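Local coordinates for N-methyltransferase (Streptoalloteichus sp. ATCC 53650, PDB 5BSZ), which probably transfers a methyl group from S-adenosylmethionine to the amino nitrogen of a nucleotide-linked deoxysugar in kedarcidin biosynthesis, at residues Trp149-Pro152 / Gly153-Leu156; Ala80-Ala83 / Ala84-Lys88; Arg38-Val41 / Arg42-Pro46; Arg26-Phe30 / Ala31-Glu35; Tyr120-Asp123 / Thr124-Ala128. All blocks are in the same frame, centred on the assembly; numbering follows the deposited sequence.

Contact 1: residues Trp149-Pro152 / Gly153-Leu156. With THM (thymidine), chain G.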
loop_
_atom_site.group_PDB
_atom_site.type_symbol
_atom_site.label_atom_id
_atom_site.label_comp_id
_atom_site.label_asym_id
_atom_site.label_seq_id
_atom_site.Cartn_x
_atom_site.Cartn_y
_atom_site.Cartn_z
ATOM N N TRP A 149 27.035 6.773 15.055
ATOM C CA TRP A 149 25.648 6.429 15.429
ATOM C C TRP A 149 25.723 5.869 16.856
ATOM O O TRP A 149 26.845 5.765 17.440
ATOM C CB TRP A 149 25.099 5.398 14.427
ATOM C CG TRP A 149 23.666 4.988 14.674
ATOM C CD1 TRP A 149 23.228 3.713 14.887
ATOM C CD2 TRP A 149 22.501 5.821 14.785
ATOM N NE1 TRP A 149 21.887 3.705 15.105
ATOM C CE2 TRP A 149 21.412 4.987 15.062
ATOM C CE3 TRP A 149 22.268 7.185 14.661
ATOM C CZ2 TRP A 149 20.113 5.473 15.229
ATOM C CZ3 TRP A 149 20.968 7.661 14.805
ATOM C CH2 TRP A 149 19.911 6.808 15.122
ATOM N N TRP A 150 24.541 5.596 17.427
ATOM C CA TRP A 150 24.410 4.985 18.748
ATOM C C TRP A 150 25.073 3.627 18.868
ATOM O O TRP A 150 25.323 2.947 17.872
ATOM C CB TRP A 150 22.948 4.987 19.251
ATOM C CG TRP A 150 22.337 6.359 19.203
ATOM C CD1 TRP A 150 21.480 6.862 18.230
ATOM C CD2 TRP A 150 22.578 7.442 20.105
ATOM N NE1 TRP A 150 21.163 8.197 18.500
ATOM C CE2 TRP A 150 21.814 8.563 19.653
ATOM C CE3 TRP A 150 23.350 7.584 21.274
ATOM C CZ2 TRP A 150 21.843 9.797 20.320
ATOM C CZ3 TRP A 150 23.341 8.806 21.949
ATOM C CH2 TRP A 150 22.596 9.887 21.475
ATOM N N SER A 151 25.427 3.280 20.119
ATOM C CA SER A 151 26.043 2.000 20.460
ATOM C C SER A 151 24.972 1.086 21.045
ATOM O O SER A 151 23.918 1.559 21.452
ATOM C CB SER A 151 27.112 2.287 21.542
ATOM O OG SER A 151 28.264 2.877 20.916
ATOM N N PRO A 152 25.268 -0.207 21.203
ATOM C CA PRO A 152 24.252 -1.041 21.858
ATOM C C PRO A 152 23.805 -0.490 23.191
ATOM O O PRO A 152 22.604 -0.549 23.451
ATOM C CB PRO A 152 24.964 -2.382 22.019
ATOM C CG PRO A 152 25.839 -2.423 20.838
ATOM C CD PRO A 152 26.354 -1.032 20.669
ATOM N N GLY A 153 24.737 0.066 23.983
ATOM C CA GLY A 153 24.428 0.649 25.310
ATOM C C GLY A 153 23.534 1.864 25.294
ATOM O O GLY A 153 22.610 2.013 26.121
ATOM N N THR A 154 23.750 2.717 24.289
ATOM C CA THR A 154 23.147 4.024 24.282
ATOM C C THR A 154 21.917 4.120 23.390
ATOM O O THR A 154 21.172 5.077 23.480
ATOM C CB THR A 154 24.175 5.117 23.922
ATOM O OG1 THR A 154 24.880 4.759 22.726
ATOM C CG2 THR A 154 25.225 5.272 25.082
ATOM N N PHE A 155 21.685 3.159 22.511
ATOM C CA PHE A 155 20.475 3.212 21.703
ATOM C C PHE A 155 19.272 3.062 22.621
ATOM O O PHE A 155 19.275 2.210 23.494
ATOM C CB PHE A 155 20.480 2.123 20.644
ATOM C CG PHE A 155 19.239 2.104 19.799
ATOM C CD1 PHE A 155 19.051 3.076 18.811
ATOM C CD2 PHE A 155 18.235 1.203 20.047
ATOM C CE1 PHE A 155 17.878 3.107 18.064
ATOM C CE2 PHE A 155 17.082 1.195 19.266
ATOM C CZ PHE A 155 16.897 2.152 18.281
ATOM N N LEU A 156 18.251 3.884 22.401
ATOM C CA LEU A 156 17.068 3.894 23.254
ATOM C C LEU A 156 15.932 3.295 22.482
ATOM O O LEU A 156 15.603 3.787 21.447
ATOM C CB LEU A 156 16.701 5.338 23.634
ATOM C CG LEU A 156 17.767 5.964 24.536
ATOM C CD1 LEU A 156 17.368 7.404 24.855
ATOM C CD2 LEU A 156 18.091 5.112 25.785
HETATM O "O5'" THM G . 16.882 10.826 16.468
HETATM C "C5'" THM G . 16.025 9.796 17.002
HETATM C "C4'" THM G . 16.777 8.472 17.168
HETATM O "O4'" THM G . 17.722 8.791 18.192
HETATM C "C3'" THM G . 15.968 7.252 17.693
HETATM O "O3'" THM G . 16.051 6.119 16.803
HETATM C "C2'" THM G . 16.513 6.880 19.087
HETATM C "C1'" THM G . 17.812 7.703 19.116
HETATM N N1 THM G . 18.373 8.220 20.376
HETATM C C2 THM G . 19.091 7.206 21.037
HETATM O O2 THM G . 19.059 6.089 20.500
HETATM N N3 THM G . 19.742 7.398 22.181
HETATM C C4 THM G . 19.788 8.607 22.741
HETATM O O4 THM G . 20.432 8.791 23.826
HETATM C C5 THM G . 19.062 9.694 22.052
HETATM C C5M THM G . 19.142 11.025 22.752
HETATM C C6 THM G . 18.385 9.473 20.858
#
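W150 turns CG opposite its carbonyl carbon (chi1 -53°), and T154 places OG1 between its backbone N and carbonyl carbon (chi1 51°), which brings hydroxyl and indole together. The oxygen lies in the indole plane, T154 OG1 being 3.5 Å from W150 CE3 at the ring edge. It also accepts from S151 N over 3.0 Å, a nearly straight bond. A second link closes the turn, with F155 N giving to S151 O at 2.9 Å. Thymidine occupies one indole face, THM N3 standing 3.4 Å above the ring centre. Backbone atoms grip the rim of the base: THM N3 donates to T154 O (3.0 Å, 178°) and L156 N to THM O2 (3.0 Å). Putting an alanine at W150 would probably leave the base without its stacking surface and freer to tilt. The whole turn belongs to the loop joining strand 143-146 to strand 160-166; W149 NE1 bonds S185 of strand 184-195, and P152 O bonds R180 of strand 171-181.

Contact 2: residues Ala80-Ala83 / Ala84-Lys88. With EDO (1,2-ethanediol), chain D.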
loop_
_atom_site.group_PDB
_atom_site.type_symbol
_atom_site.label_atom_id
_atom_site.label_comp_id
_atom_site.label_asym_id
_atom_site.label_seq_id
_atom_site.Cartn_x
_atom_site.Cartn_y
_atom_site.Cartn_z
ATOM N N ALA A 80 20.928 11.906 -6.802
ATOM C CA ALA A 80 20.050 13.022 -6.531
ATOM C C ALA A 80 20.673 13.954 -5.502
ATOM O O ALA A 80 20.699 15.165 -5.716
ATOM C CB ALA A 80 18.693 12.529 -6.030
ATOM N N MET A 81 21.167 13.397 -4.388
ATOM C CA MET A 81 21.819 14.202 -3.360
ATOM C C MET A 81 23.045 14.926 -3.897
ATOM O O MET A 81 23.257 16.092 -3.521
ATOM C CB MET A 81 22.244 13.407 -2.117
ATOM C CG MET A 81 21.149 12.733 -1.331
ATOM S SD MET A 81 19.972 13.890 -0.601
ATOM C CE MET A 81 19.155 14.449 -2.073
ATOM N N ARG A 82 23.852 14.211 -4.685
ATOM C CA ARG A 82 25.110 14.750 -5.196
ATOM C C ARG A 82 24.786 15.990 -6.022
ATOM O O ARG A 82 25.468 17.014 -5.910
ATOM C CB ARG A 82 25.867 13.726 -6.029
ATOM C CG ARG A 82 27.271 14.156 -6.451
ATOM C CD ARG A 82 27.621 13.799 -7.898
ATOM N NE ARG A 82 26.900 14.620 -8.863
ATOM C CZ ARG A 82 27.279 15.842 -9.223
ATOM N NH1 ARG A 82 26.554 16.517 -10.100
ATOM N NH2 ARG A 82 28.386 16.389 -8.703
ATOM N N ALA A 83 23.741 15.895 -6.839
ATOM C CA ALA A 83 23.390 17.007 -7.730
ATOM C C ALA A 83 22.845 18.163 -6.916
ATOM O O ALA A 83 23.187 19.294 -7.211
ATOM C CB ALA A 83 22.399 16.588 -8.818
ATOM N N ALA A 84 22.028 17.884 -5.900
ATOM C CA ALA A 84 21.483 18.923 -5.022
ATOM C C ALA A 84 22.561 19.587 -4.169
ATOM O O ALA A 84 22.610 20.793 -4.022
ATOM C CB ALA A 84 20.375 18.386 -4.118
ATOM N N ALA A 85 23.476 18.807 -3.622
ATOM C CA ALA A 85 24.581 19.411 -2.909
ATOM C C ALA A 85 25.388 20.345 -3.826
ATOM O O ALA A 85 25.765 21.468 -3.456
ATOM C CB ALA A 85 25.455 18.307 -2.349
ATOM N N GLU A 86 25.675 19.882 -5.037
ATOM C CA GLU A 86 26.552 20.643 -5.902
ATOM C C GLU A 86 25.910 21.943 -6.353
ATOM O O GLU A 86 26.583 22.945 -6.456
ATOM C CB GLU A 86 26.997 19.851 -7.122
ATOM C CG GLU A 86 28.318 20.381 -7.661
ATOM C CD GLU A 86 28.951 19.421 -8.644
ATOM O OE1 GLU A 86 28.358 19.344 -9.745
ATOM O OE2 GLU A 86 29.973 18.753 -8.284
ATOM N N ARG A 87 24.619 21.888 -6.636
ATOM C CA ARG A 87 23.787 23.051 -6.861
ATOM C C ARG A 87 23.891 24.053 -5.730
ATOM O O ARG A 87 23.929 25.249 -6.000
ATOM C CB ARG A 87 22.329 22.595 -6.980
ATOM C CG ARG A 87 21.474 23.369 -7.966
ATOM C CD ARG A 87 20.084 22.748 -8.091
ATOM N NE ARG A 87 20.137 21.375 -8.590
ATOM C CZ ARG A 87 19.573 20.311 -8.013
ATOM N NH1 ARG A 87 18.858 20.404 -6.895
ATOM N NH2 ARG A 87 19.719 19.128 -8.585
ATOM N N LYS A 88 23.914 23.603 -4.472
ATOM C CA LYS A 88 23.834 24.536 -3.346
ATOM C C LYS A 88 25.161 25.211 -3.027
ATOM O O LYS A 88 25.177 26.268 -2.453
ATOM C CB LYS A 88 23.285 23.842 -2.107
ATOM C CG LYS A 88 23.518 24.569 -0.792
ATOM C CD LYS A 88 23.281 23.587 0.347
ATOM C CE LYS A 88 21.793 23.487 0.606
ATOM N NZ LYS A 88 21.424 22.148 1.122
HETATM C C1 EDO D . 26.045 25.736 -7.579
HETATM O O1 EDO D . 25.750 27.063 -7.118
HETATM C C2 EDO D . 27.443 25.693 -8.178
HETATM O O2 EDO D . 28.152 24.568 -7.645
HETATM O O HOH W 1 18.859 16.446 -7.102
#
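R82 presents the edge of its guanidinium to E86, whose OE1 lies in that plane, while the guanidinium of R87 lies against the helix, with A83 O 3.6 Å above one face, displaced toward the rim. A water sits at the edge of the R87 group and joins R87 NH2 (3.2 Å) to A80 O. The R82 and E86 side chains run alongside each other in the same direction, but their planar ends are turned 73° apart. Their salt bridge runs from R82 NH2 to E86 OE2 at 2.9 Å; the R82 NH1 bond to E86 OE1 is weak. R82 with E86 and A83 with R87 are i to i+4 pairs, and A85 N to M81 O (2.7 Å) marks the same helical turn. Strand 71-76, helix 79-88 and strand 94-96 form a beta-alpha-beta unit of the Rossmann-like methyltransferase domain. M81 meets the S-adenosyl-L-homocysteine pocket. R82 NH2 also bonds V94 O, and E86 OE2 accepts from V94 N. Both halves of the ion pair thus have backbone partners at strand 94-96, which probably limits their rotation and favours their charged forms.

Contact 3: residues Arg38-Val41 / Arg42-Pro46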
loop_
_atom_site.group_PDB
_atom_site.type_symbol
_atom_site.label_atom_id
_atom_site.label_comp_id
_atom_site.label_asym_id
_atom_site.label_seq_id
_atom_site.Cartn_x
_atom_site.Cartn_y
_atom_site.Cartn_z
ATOM N N ARG A 38 34.673 22.142 13.060
ATOM C CA ARG A 38 35.616 23.258 12.943
ATOM C C ARG A 38 36.550 23.298 14.169
ATOM O O ARG A 38 37.781 23.370 14.074
ATOM C CB ARG A 38 34.859 24.591 12.799
ATOM C CG ARG A 38 35.787 25.824 12.780
ATOM C CD ARG A 38 35.065 27.136 13.085
ATOM N NE ARG A 38 34.908 27.220 14.528
ATOM C CZ ARG A 38 35.906 27.514 15.372
ATOM N NH1 ARG A 38 37.102 27.909 14.928
ATOM N NH2 ARG A 38 35.674 27.455 16.678
ATOM N N ARG A 39 35.927 23.195 15.334
ATOM C CA ARG A 39 36.601 23.331 16.620
ATOM C C ARG A 39 37.574 22.201 16.854
ATOM O O ARG A 39 38.738 22.437 17.200
ATOM C CB ARG A 39 35.556 23.395 17.740
ATOM C CG ARG A 39 36.078 23.571 19.150
ATOM C CD ARG A 39 34.974 23.310 20.173
ATOM N NE ARG A 39 35.481 22.386 21.182
ATOM C CZ ARG A 39 35.107 22.358 22.453
ATOM N NH1 ARG A 39 35.660 21.475 23.273
ATOM N NH2 ARG A 39 34.175 23.187 22.903
ATOM N N VAL A 40 37.120 20.958 16.683
ATOM C CA VAL A 40 37.967 19.803 16.922
ATOM C C VAL A 40 39.155 19.770 15.924
ATOM O O VAL A 40 40.274 19.377 16.247
ATOM C CB VAL A 40 37.128 18.501 16.788
ATOM C CG1 VAL A 40 38.030 17.310 16.653
ATOM C CG2 VAL A 40 36.179 18.313 17.972
ATOM N N VAL A 41 38.903 20.136 14.672
ATOM C CA VAL A 41 39.955 20.222 13.647
ATOM C C VAL A 41 40.976 21.361 13.962
ATOM O O VAL A 41 42.177 21.131 13.968
ATOM C CB VAL A 41 39.327 20.439 12.249
ATOM C CG1 VAL A 41 40.388 20.824 11.205
ATOM C CG2 VAL A 41 38.622 19.144 11.811
ATOM N N ARG A 42 40.492 22.563 14.245
ATOM C CA ARG A 42 41.391 23.686 14.474
ATOM C C ARG A 42 42.206 23.535 15.752
ATOM O O ARG A 42 43.381 23.916 15.776
ATOM C CB ARG A 42 40.641 24.991 14.403
ATOM C CG ARG A 42 40.169 25.356 12.998
ATOM C CD ARG A 42 41.325 25.914 12.178
ATOM N NE ARG A 42 40.938 26.253 10.803
ATOM C CZ ARG A 42 40.165 27.275 10.459
ATOM N NH1 ARG A 42 39.665 28.111 11.352
ATOM N NH2 ARG A 42 39.874 27.496 9.194
ATOM N N GLU A 43 41.659 22.890 16.776
ATOM C CA GLU A 43 42.477 22.544 17.940
ATOM C C GLU A 43 43.678 21.702 17.589
ATOM O O GLU A 43 44.686 21.804 18.267
ATOM C CB GLU A 43 41.759 21.730 19.030
ATOM C CG GLU A 43 40.630 22.437 19.736
ATOM C CD GLU A 43 39.906 21.540 20.751
ATOM O OE1 GLU A 43 39.715 20.320 20.559
ATOM O OE2 GLU A 43 39.433 22.089 21.749
ATOM N N ARG A 44 43.535 20.778 16.645
ATOM C CA ARG A 44 44.576 19.792 16.380
ATOM C C ARG A 44 45.405 20.241 15.160
ATOM O O ARG A 44 46.490 19.743 14.952
ATOM C CB ARG A 44 43.966 18.409 16.142
ATOM C CG ARG A 44 43.511 17.646 17.399
ATOM C CD ARG A 44 42.253 16.765 17.145
ATOM N NE ARG A 44 41.825 16.237 18.440
ATOM C CZ ARG A 44 41.093 16.940 19.286
ATOM N NH1 ARG A 44 40.568 18.110 18.928
ATOM N NH2 ARG A 44 40.839 16.440 20.465
ATOM N N ARG A 45 44.864 21.150 14.362
ATOM C CA ARG A 45 45.438 21.548 13.071
ATOM C C ARG A 45 45.047 22.987 12.824
ATOM O O ARG A 45 44.093 23.301 12.106
ATOM C CB ARG A 45 45.011 20.639 11.926
ATOM C CG ARG A 45 46.084 20.673 10.835
ATOM C CD ARG A 45 45.988 19.531 9.866
ATOM N NE ARG A 45 46.721 19.696 8.605
ATOM C CZ ARG A 45 47.924 19.188 8.352
ATOM N NH1 ARG A 45 48.440 19.346 7.163
ATOM N NH2 ARG A 45 48.597 18.492 9.244
ATOM N N PRO A 46 45.787 23.909 13.467
ATOM C CA PRO A 46 45.386 25.322 13.513
ATOM C C PRO A 46 45.249 25.996 12.143
ATOM O O PRO A 46 44.473 26.946 11.962
ATOM C CB PRO A 46 46.480 25.963 14.381
ATOM C CG PRO A 46 47.003 24.844 15.213
ATOM C CD PRO A 46 46.899 23.602 14.375
#
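R44 folds its side chain back to V40, one turn earlier on helix 30-44, which packs on the mixed sheet of the Rossmann-like methyltransferase fold. R44 NH1 donates to V40 O at 3.0 Å, in the carbonyl plane and on a lone pair, with the oxygen at the guanidinium edge. V40 CG1 lies 3.5 Å from the same R44 NH1, since the two side chains run side by side. That nitrogen is gripped twice, because it also forms a salt bridge with E43 OE1 (2.9 Å), using the anti lone pair of the oxygen. Nearby, V41 O receives R44 N at 3.0 Å, and R45 N more weakly. Further out, E228 pairs with R44 NH2 and D232 with R39 NH1, while V40 packs on strand 240-245 and V41 on strand 143-146. R39 and E43 lie side by side, pointing the same way, with planes 53° apart. E43 OE2 stands 4.0 Å from R39 NE, well out of the guanidinium plane, so charge alone links them.

Contact 4: residues Arg26-Phe30 / Ala31-Glu35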
loop_
_atom_site.group_PDB
_atom_site.type_symbol
_atom_site.label_atom_id
_atom_site.label_comp_id
_atom_site.label_asym_id
_atom_site.label_seq_id
_atom_site.Cartn_x
_atom_site.Cartn_y
_atom_site.Cartn_z
ATOM N N ARG A 26 14.779 19.744 9.498
ATOM C CA ARG A 26 14.077 20.960 9.883
ATOM C C ARG A 26 14.443 21.470 11.282
ATOM O O ARG A 26 14.713 22.664 11.454
ATOM C CB ARG A 26 12.569 20.783 9.687
ATOM C CG ARG A 26 12.129 21.149 8.275
ATOM C CD ARG A 26 10.772 20.560 7.933
ATOM N NE ARG A 26 9.912 20.438 9.105
ATOM C CZ ARG A 26 9.262 21.451 9.667
ATOM N NH1 ARG A 26 9.380 22.680 9.170
ATOM N NH2 ARG A 26 8.487 21.245 10.723
ATOM N N GLY A 27 14.482 20.575 12.269
ATOM C CA GLY A 27 14.911 20.946 13.626
ATOM C C GLY A 27 16.390 20.707 13.885
ATOM O O GLY A 27 16.864 20.815 15.021
ATOM N N LYS A 28 17.125 20.396 12.819
ATOM C CA LYS A 28 18.519 20.003 12.926
ATOM C C LYS A 28 19.415 21.222 12.926
ATOM O O LYS A 28 19.274 22.090 12.067
ATOM C CB LYS A 28 18.892 19.114 11.747
ATOM C CG LYS A 28 20.339 18.653 11.794
ATOM C CD LYS A 28 20.489 17.419 10.933
ATOM C CE LYS A 28 21.923 16.959 10.920
ATOM N NZ LYS A 28 22.213 16.148 12.134
ATOM N N ASP A 29 20.383 21.246 13.836
ATOM C CA ASP A 29 21.267 22.388 13.979
ATOM C C ASP A 29 22.562 22.167 13.195
ATOM O O ASP A 29 23.591 21.686 13.715
ATOM C CB ASP A 29 21.539 22.638 15.450
ATOM C CG ASP A 29 22.064 24.011 15.705
ATOM O OD1 ASP A 29 22.036 24.397 16.880
ATOM O OD2 ASP A 29 22.495 24.702 14.755
ATOM N N PHE A 30 22.489 22.500 11.914
ATOM C CA PHE A 30 23.616 22.254 11.036
ATOM C C PHE A 30 24.779 23.091 11.527
ATOM O O PHE A 30 25.924 22.648 11.562
ATOM C CB PHE A 30 23.207 22.594 9.613
ATOM C CG PHE A 30 22.415 21.505 8.969
ATOM C CD1 PHE A 30 23.059 20.421 8.386
ATOM C CD2 PHE A 30 21.037 21.555 8.949
ATOM C CE1 PHE A 30 22.333 19.390 7.805
ATOM C CE2 PHE A 30 20.303 20.539 8.358
ATOM C CZ PHE A 30 20.952 19.437 7.807
ATOM N N ALA A 31 24.447 24.299 11.969
ATOM C CA ALA A 31 25.426 25.246 12.493
ATOM C C ALA A 31 26.213 24.713 13.686
ATOM O O ALA A 31 27.457 24.765 13.682
ATOM C CB ALA A 31 24.739 26.570 12.818
ATOM N N ALA A 32 25.506 24.174 14.679
ATOM C CA ALA A 32 26.140 23.595 15.861
ATOM C C ALA A 32 27.065 22.476 15.429
ATOM O O ALA A 32 28.154 22.349 15.940
ATOM C CB ALA A 32 25.123 22.981 16.834
ATOM N N GLU A 33 26.587 21.621 14.542
ATOM C CA GLU A 33 27.342 20.426 14.161
ATOM C C GLU A 33 28.581 20.806 13.335
ATOM O O GLU A 33 29.651 20.267 13.588
ATOM C CB GLU A 33 26.439 19.403 13.456
ATOM C CG GLU A 33 25.264 18.882 14.288
ATOM C CD GLU A 33 24.303 17.953 13.552
ATOM O OE1 GLU A 33 24.231 18.002 12.307
ATOM O OE2 GLU A 33 23.558 17.203 14.232
ATOM N N ALA A 34 28.428 21.720 12.374
ATOM C CA ALA A 34 29.583 22.249 11.652
ATOM C C ALA A 34 30.618 22.818 12.620
ATOM O O ALA A 34 31.821 22.633 12.468
ATOM C CB ALA A 34 29.143 23.276 10.643
ATOM N N GLU A 35 30.128 23.490 13.655
ATOM C CA GLU A 35 30.991 24.010 14.708
ATOM C C GLU A 35 31.780 22.943 15.448
ATOM O O GLU A 35 33.001 23.130 15.720
ATOM C CB GLU A 35 30.169 24.934 15.637
ATOM C CG GLU A 35 30.895 25.519 16.841
ATOM C CD GLU A 35 32.161 26.264 16.476
ATOM O OE1 GLU A 35 33.096 26.250 17.320
ATOM O OE2 GLU A 35 32.292 26.745 15.315
#
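K28 and E33 cross at about a right angle, and the ammonium of K28 arrives at the end of the carboxylate. K28 NZ bonds E33 OE2 at 2.7 Å, on the syn lone pair, as a salt bridge. D29 approaches differently: it is the N-cap of helix 30-44, with CG set opposite its backbone N (chi1 -162°). From there D29 OD2 accepts A32 N at 3.1 Å, the donor standing above the carboxylate plane (74° out of it). Its backbone serves the same turn, D29 O receiving E33 N at 3.1 Å, and F30 O takes A34 N at 2.8 Å. The ring of F30 has K28 CG 3.9 Å above one face, offset toward the rim. Substituting a leucine for E33 is likely to strand the K28 ammonium without its countercharge. The capped turn follows the loop after helix 18-24 and packs on helix 60-65, where H61 meets the F30 ring edge-to-face and A34 touches H64; T115, a cofactor-binding residue, lies beside K28 and E33.

Contact 5: residues Tyr120-Asp123 / Thr124-Ala128. With SAH (S-adenosyl-L-homocysteine), chain B.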
loop_
_atom_site.group_PDB
_atom_site.type_symbol
_atom_site.label_atom_id
_atom_site.label_comp_id
_atom_site.label_asym_id
_atom_site.label_seq_id
_atom_site.Cartn_x
_atom_site.Cartn_y
_atom_site.Cartn_z
ATOM N N TYR A 120 25.977 3.042 8.272
ATOM C CA TYR A 120 25.667 2.179 7.145
ATOM C C TYR A 120 26.602 0.973 6.999
ATOM O O TYR A 120 26.221 -0.016 6.393
ATOM C CB TYR A 120 25.673 2.983 5.828
ATOM C CG TYR A 120 24.488 3.899 5.579
ATOM C CD1 TYR A 120 23.519 3.583 4.622
ATOM C CD2 TYR A 120 24.301 5.035 6.292
ATOM C CE1 TYR A 120 22.450 4.425 4.364
ATOM C CE2 TYR A 120 23.224 5.871 6.070
ATOM C CZ TYR A 120 22.296 5.558 5.125
ATOM O OH TYR A 120 21.270 6.435 4.933
ATOM N N ALA A 121 27.805 1.040 7.570
ATOM C CA ALA A 121 28.666 -0.120 7.599
ATOM C C ALA A 121 27.924 -1.242 8.295
ATOM O O ALA A 121 27.379 -1.026 9.368
ATOM C CB ALA A 121 29.958 0.191 8.344
ATOM N N ALA A 122 27.986 -2.428 7.718
ATOM C CA ALA A 122 27.209 -3.554 8.243
ATOM C C ALA A 122 27.932 -4.341 9.344
ATOM O O ALA A 122 27.269 -5.011 10.127
ATOM C CB ALA A 122 26.790 -4.455 7.105
ATOM N N ASP A 123 29.259 -4.231 9.435
ATOM C CA ASP A 123 30.056 -4.999 10.418
ATOM C C ASP A 123 31.384 -4.282 10.614
ATOM O O ASP A 123 31.676 -3.281 9.934
ATOM C CB ASP A 123 30.285 -6.451 9.968
ATOM C CG ASP A 123 30.917 -6.535 8.571
ATOM O OD1 ASP A 123 31.881 -5.793 8.258
ATOM O OD2 ASP A 123 30.420 -7.312 7.737
ATOM N N THR A 124 32.148 -4.756 11.589
ATOM C CA THR A 124 33.409 -4.121 11.979
ATOM C C THR A 124 34.437 -4.009 10.867
ATOM O O THR A 124 35.167 -3.008 10.761
ATOM C CB THR A 124 34.001 -4.901 13.177
ATOM O OG1 THR A 124 33.033 -4.877 14.229
ATOM C CG2 THR A 124 35.228 -4.217 13.682
ATOM N N ALA A 125 34.523 -5.050 10.047
ATOM C CA ALA A 125 35.402 -5.051 8.912
ATOM C C ALA A 125 35.037 -3.924 7.943
ATOM O O ALA A 125 35.926 -3.186 7.499
ATOM C CB ALA A 125 35.418 -6.413 8.210
ATOM N N GLU A 126 33.750 -3.775 7.630
ATOM C CA GLU A 126 33.299 -2.697 6.757
ATOM C C GLU A 126 33.477 -1.299 7.357
ATOM O O GLU A 126 33.880 -0.333 6.663
ATOM C CB GLU A 126 31.815 -2.916 6.352
ATOM C CG GLU A 126 31.467 -2.103 5.115
ATOM C CD GLU A 126 30.125 -2.488 4.519
ATOM O OE1 GLU A 126 29.226 -2.871 5.309
ATOM O OE2 GLU A 126 29.976 -2.350 3.280
ATOM N N LEU A 127 33.271 -1.180 8.661
ATOM C CA LEU A 127 33.575 0.042 9.363
ATOM C C LEU A 127 35.046 0.433 9.177
ATOM O O LEU A 127 35.373 1.590 8.808
ATOM C CB LEU A 127 33.221 -0.103 10.853
ATOM C CG LEU A 127 33.521 1.023 11.811
ATOM C CD1 LEU A 127 32.672 2.211 11.397
ATOM C CD2 LEU A 127 33.331 0.631 13.270
ATOM N N ALA A 128 35.913 -0.555 9.407
ATOM C CA ALA A 128 37.357 -0.369 9.214
ATOM C C ALA A 128 37.672 0.034 7.791
ATOM O O ALA A 128 38.517 0.926 7.621
ATOM C CB ALA A 128 38.192 -1.588 9.666
HETATM N N SAH B . 26.011 13.577 6.612
HETATM C CA SAH B . 24.658 14.009 6.094
HETATM C CB SAH B . 23.831 12.876 5.449
HETATM C CG SAH B . 22.668 12.230 6.163
HETATM S SD SAH B . 21.762 10.972 5.328
HETATM C C SAH B . 24.034 14.762 7.231
HETATM O O SAH B . 24.486 14.794 8.368
HETATM O OXT SAH B . 23.124 15.497 6.992
HETATM C "C5'" SAH B . 22.926 9.686 4.964
HETATM C "C4'" SAH B . 23.525 9.913 3.563
HETATM O "O4'" SAH B . 24.524 8.917 3.273
HETATM C "C3'" SAH B . 22.503 9.761 2.441
HETATM O "O3'" SAH B . 22.505 10.977 1.699
HETATM C "C2'" SAH B . 22.968 8.629 1.538
HETATM O "O2'" SAH B . 22.745 8.905 0.132
HETATM C "C1'" SAH B . 24.424 8.529 1.912
HETATM N N9 SAH B . 25.028 7.195 1.736
HETATM C C8 SAH B . 24.477 5.982 2.039
HETATM N N7 SAH B . 25.329 4.984 1.713
HETATM C C5 SAH B . 26.419 5.578 1.160
HETATM C C6 SAH B . 27.673 5.094 0.590
HETATM N N6 SAH B . 27.846 3.759 0.591
HETATM N N1 SAH B . 28.557 6.022 0.156
HETATM C C2 SAH B . 28.303 7.334 0.161
HETATM N N3 SAH B . 27.178 7.867 0.670
HETATM C C4 SAH B . 26.229 7.043 1.175
HETATM O O HOH W 2 29.560 -5.544 4.848
#
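E126 and A122 make the first of the polar links: A122 N donates to E126 OE1 at 2.7 Å, approaching on the anti side and 24° out of the carboxylate plane. E126 reaches this amide because its CG points opposite its own backbone N (chi1 -161°) and the chain stays extended beyond it. In return its backbone is held by D123, with E126 N giving to D123 OD1 at 2.8 Å, nearly along the C-O axis of the carboxylate. This is an N-cap at the start of helix 124-135, and L127 N to D123 O (2.9 Å) adds a main-chain bond of the first turn. The negative D123 carboxylate would probably suit the partial positive charge at the amino end of the helix. Apolar packing follows, A121 CB lying 4.1 Å from L127 CB. Aromatic contact belongs to Y120, whose ring takes S-adenosyl-L-homocysteine over one face, Y120 CE1 being 3.5 Å from SAH C8, with SAH C8 displaced toward the rim of the Y120 ring. Between subunits, E126 OE2 accepts from G1 N of a second subunit, and D123 packs against D123 of a third.

Overall arrangement
Along the chain the order is contact 4, contact 3, contact 2, contact 5, contact 1, each complete before the next begins. Contacts 4 and 3 share helix 30-44, their centres 18 Å apart and their segments adjoining. Contacts 2 and 5 both belong to the methyltransferase domain, on helices 79-88 and 124-135, with centres 26 Å apart. Contacts 2, 4 and 5 each place a side chain near S-adenosyl-L-homocysteine, whereas contact 1 holds thymidine in the loop leading to the antiparallel sheet, and contact 3 lies away from both sites. Contacts 1 and 5 approach to about 7 Å between nearest atoms. The W149 side chain is about 10 Å from S-adenosyl-L-homocysteine and that of Y120 about 13 Å from thymidine, consistent with neighbouring pockets.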